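Long-range contact in nucleoside-triphosphatase THEP1 (Aquifex aeolicus, PDB 1YE8), which hydrolyses nucleoside triphosphates, ATP, GTP, CTP, TTP and UTP among them, to nucleoside diphosphates and phosphate, and has no kinase activity: residues I105-K110 and T136-D141. Numbering follows the deposited sequence.
Sequences IDEIGK and TIPIRD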
ATOM      1  N   ILE A 105      -0.310  -1.466  -3.124  1.00  7.94           N
ATOM      2  CA  ILE A 105      -0.770  -1.565  -1.726  1.00  7.75           C
ATOM      3  C   ILE A 105      -0.158  -0.434  -0.894  1.00  7.46           C
ATOM      4  O   ILE A 105       0.970  -0.564  -0.382  1.00  8.43           O
ATOM      5  CB  ILE A 105      -0.392  -2.945  -1.083  1.00  7.86           C
ATOM      6  CG1 ILE A 105      -0.668  -4.130  -2.031  1.00  8.52           C
ATOM      7  CG2 ILE A 105      -1.163  -3.118   0.244  1.00  9.06           C
ATOM      8  CD1 ILE A 105      -0.299  -5.487  -1.427  1.00 10.01           C
ATOM      9  N   ASP A 106      -0.881   0.668  -0.739  1.00  8.71           N
ATOM     10  CA  ASP A 106      -0.419   1.762   0.128  1.00  8.79           C
ATOM     11  C   ASP A 106      -1.537   1.967   1.146  1.00  9.35           C
ATOM     12  O   ASP A 106      -2.623   2.437   0.782  1.00  9.54           O
ATOM     13  CB  ASP A 106      -0.158   3.034  -0.704  1.00  9.52           C
ATOM     14  CG  ASP A 106      -0.002   4.272   0.149  1.00 10.13           C
ATOM     15  OD1 ASP A 106       0.904   4.300   1.020  1.00 12.50           O
ATOM     16  OD2 ASP A 106      -0.735   5.267   0.008  1.00 10.69           O
ATOM     17  N   GLU A 107      -1.328   1.629   2.420  1.00 10.95           N
ATOM     18  CA  GLU A 107      -0.075   1.286   3.061  1.00 11.27           C
ATOM     19  C   GLU A 107      -0.241  -0.015   3.838  1.00 10.98           C
ATOM     20  O   GLU A 107      -1.321  -0.309   4.392  1.00 11.44           O
ATOM     21  CB  GLU A 107       0.296   2.422   4.031  1.00 11.95           C
ATOM     22  CG  GLU A 107       1.599   2.201   4.776  1.00 13.02           C
ATOM     23  CD  GLU A 107       2.199   3.447   5.382  1.00 16.99           C
ATOM     24  OE1 GLU A 107       1.722   4.577   5.178  1.00 19.57           O
ATOM     25  OE2 GLU A 107       3.196   3.309   6.093  1.00 19.45           O
ATOM     26  N   ILE A 108       0.831  -0.792   3.921  1.00 10.80           N
ATOM     27  CA  ILE A 108       0.880  -1.887   4.870  1.00 11.15           C
ATOM     28  C   ILE A 108       1.310  -1.267   6.198  1.00 10.72           C
ATOM     29  O   ILE A 108       2.479  -1.351   6.610  1.00 10.79           O
ATOM     30  CB  ILE A 108       1.811  -3.021   4.394  1.00 11.32           C
ATOM     31  CG1 ILE A 108       1.426  -3.458   2.968  1.00 12.89           C
ATOM     32  CG2 ILE A 108       1.774  -4.223   5.376  1.00 13.22           C
ATOM     33  CD1 ILE A 108       2.399  -4.363   2.326  1.00 14.59           C
ATOM     34  N   GLY A 109       0.351  -0.641   6.879  1.00 11.06           N
ATOM     35  CA  GLY A 109       0.615   0.125   8.084  1.00 11.07           C
ATOM     36  C   GLY A 109      -0.277  -0.293   9.235  1.00 10.80           C
ATOM     37  O   GLY A 109      -1.141  -1.161   9.086  1.00 10.94           O
ATOM     38  N   LYS A 110      -0.049   0.319  10.394  1.00 11.91           N
ATOM     39  CA  LYS A 110      -0.754  -0.056  11.601  1.00 12.56           C
ATOM     40  C   LYS A 110      -2.286  -0.022  11.461  1.00 12.51           C
ATOM     41  O   LYS A 110      -2.962  -0.933  11.921  1.00 13.49           O
ATOM     42  CB  LYS A 110      -0.314   0.827  12.770  1.00 13.52           C
ATOM     43  CG  LYS A 110      -0.813   0.299  14.110  1.00 15.46           C
ATOM     44  CD  LYS A 110       0.101  -0.800  14.632  1.00 18.94           C
ATOM     45  CE  LYS A 110      -0.247  -1.193  16.053  1.00 21.39           C
ATOM     46  NZ  LYS A 110      -1.661  -1.662  16.150  1.00 22.93           N
ATOM     47  N   THR A 136       3.898   0.138   0.296  1.00  8.27           N
ATOM     48  CA  THR A 136       4.566   1.022   1.238  1.00  8.16           C
ATOM     49  C   THR A 136       4.468   0.438   2.640  1.00  7.76           C
ATOM     50  O   THR A 136       3.498  -0.262   2.994  1.00  8.27           O
ATOM     51  CB  THR A 136       3.922   2.413   1.245  1.00  8.26           C
ATOM     52  OG1 THR A 136       2.525   2.291   1.538  1.00  9.32           O
ATOM     53  CG2 THR A 136       4.030   3.051  -0.137  1.00  9.82           C
ATOM     54  N   ILE A 137       5.478   0.749   3.446  1.00  8.19           N
ATOM     55  CA  ILE A 137       5.492   0.416   4.868  1.00  9.21           C
ATOM     56  C   ILE A 137       6.046   1.585   5.651  1.00  9.43           C
ATOM     57  O   ILE A 137       6.850   2.364   5.129  1.00  9.45           O
ATOM     58  CB  ILE A 137       6.336  -0.864   5.185  1.00  9.22           C
ATOM     59  CG1 ILE A 137       7.778  -0.735   4.665  1.00 10.01           C
ATOM     60  CG2 ILE A 137       5.623  -2.119   4.684  1.00 10.65           C
ATOM     61  CD1 ILE A 137       8.664  -1.876   5.108  1.00 10.65           C
ATOM     62  N   PRO A 138       5.643   1.700   6.913  1.00  9.66           N
ATOM     63  CA  PRO A 138       6.221   2.734   7.772  1.00 10.11           C
ATOM     64  C   PRO A 138       7.699   2.469   8.033  1.00 11.00           C
ATOM     65  O   PRO A 138       8.206   1.361   7.806  1.00 11.12           O
ATOM     66  CB  PRO A 138       5.372   2.663   9.056  1.00 10.91           C
ATOM     67  CG  PRO A 138       4.674   1.371   9.015  1.00 11.62           C
ATOM     68  CD  PRO A 138       4.639   0.873   7.613  1.00  9.78           C
ATOM     69  N   ILE A 139       8.400   3.511   8.465  1.00 11.30           N
ATOM     70  CA  ILE A 139       9.846   3.403   8.702  1.00 12.33           C
ATOM     71  C   ILE A 139      10.186   2.680  10.010  1.00 12.48           C
ATOM     72  O   ILE A 139      11.291   2.177  10.182  1.00 13.23           O
ATOM     73  CB  ILE A 139      10.514   4.806   8.620  1.00 12.86           C
ATOM     74  CG1 ILE A 139      12.036   4.710   8.435  1.00 12.55           C
ATOM     75  CG2 ILE A 139      10.157   5.657   9.825  1.00 13.66           C
ATOM     76  CD1 ILE A 139      12.490   4.085   7.114  1.00 12.75           C
ATOM     77  N   ARG A 140       9.221   2.614  10.921  1.00 12.73           N
ATOM     78  CA  ARG A 140       9.395   1.861  12.156  1.00 14.29           C
ATOM     79  C   ARG A 140       8.634   0.541  12.085  1.00 14.10           C
ATOM     80  O   ARG A 140       7.631   0.414  11.371  1.00 13.64           O
ATOM     81  CB  ARG A 140       8.936   2.684  13.365  1.00 15.29           C
ATOM     82  CG  ARG A 140       9.810   3.914  13.662  1.00 18.25           C
ATOM     83  CD  ARG A 140       9.336   4.777  14.832  1.00 23.17           C
ATOM     84  NE  ARG A 140       7.904   5.091  14.765  1.00 27.43           N
ATOM     85  CZ  ARG A 140       6.953   4.498  15.491  1.00 29.27           C
ATOM     86  NH1 ARG A 140       7.256   3.540  16.364  1.00 29.78           N
ATOM     87  NH2 ARG A 140       5.687   4.859  15.336  1.00 30.08           N
ATOM     88  N   ASP A 141       9.113  -0.462  12.815  1.00 14.86           N
ATOM     89  CA  ASP A 141       8.473  -1.778  12.830  1.00 15.33           C
ATOM     90  C   ASP A 141       7.293  -1.798  13.798  1.00 16.17           C
ATOM     91  O   ASP A 141       7.370  -2.380  14.884  1.00 17.43           O
ATOM     92  CB  ASP A 141       9.488  -2.852  13.208  1.00 15.99           C
ATOM     93  CG  ASP A 141      10.500  -3.107  12.115  1.00 17.12           C
ATOM     94  OD1 ASP A 141      10.214  -2.840  10.921  1.00 15.92           O
ATOM     95  OD2 ASP A 141      11.615  -3.622  12.362  1.00 20.39           O
TER
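Thr136 is gripped at three points by the segment 105-110, which makes this end of the contact tight. Its amide N donates to Ile105 O at 3.1 Å, its O accepts from Ile108 N at 2.9 Å, and its hydroxyl OG1 donates to Asp106 OD1 at 2.6 Å. The two backbone bonds join the ends of strands 102-105 and 132-136, but the second donor is Ile108, one residue later than regular parallel pairing would use; the shift coincides with the cis peptide before Glu107. With OG1 of Thr136 lying between the backbone N and the carbonyl carbon (chi1 56°), the hydroxyl faces the carboxylate and also packs 3.2 Å from Glu107 CA. Asp106 receives it on the anti lone pair of OD1, while OD2 bonds Thr14 of the P-loop. Asp106 follows Ile105 of strand 102-105, and its side chain comes within about 4 Å of the bound magnesium ion, consistent with the Walker B aspartate of P-loop NTPases. Replacing this carboxylate with an alanine is likely to leave the Thr136 hydroxyl without its acceptor and the Thr14 hydroxyl without this partner.

Beyond Thr136 the packing thins. Ile137 CG2 merely brushes Ile108 CB at 3.9 Å. The extended Glu107 chain crosses Thr136 at about a right angle and sets OE2 3.2 Å from Pro138 CD, a polar-apolar touch without a hydrogen bond. Glu107 and Pro138 are partly exposed, and from Ile139 on the second segment diverges.

Around this junction of neighbouring strands, helix 13-24 meets Thr136 and Glu107 through Lys13, strand 2-6 pairs Ile5 with Ile137, and helix 144-150 packs against Ile137 and Pro138.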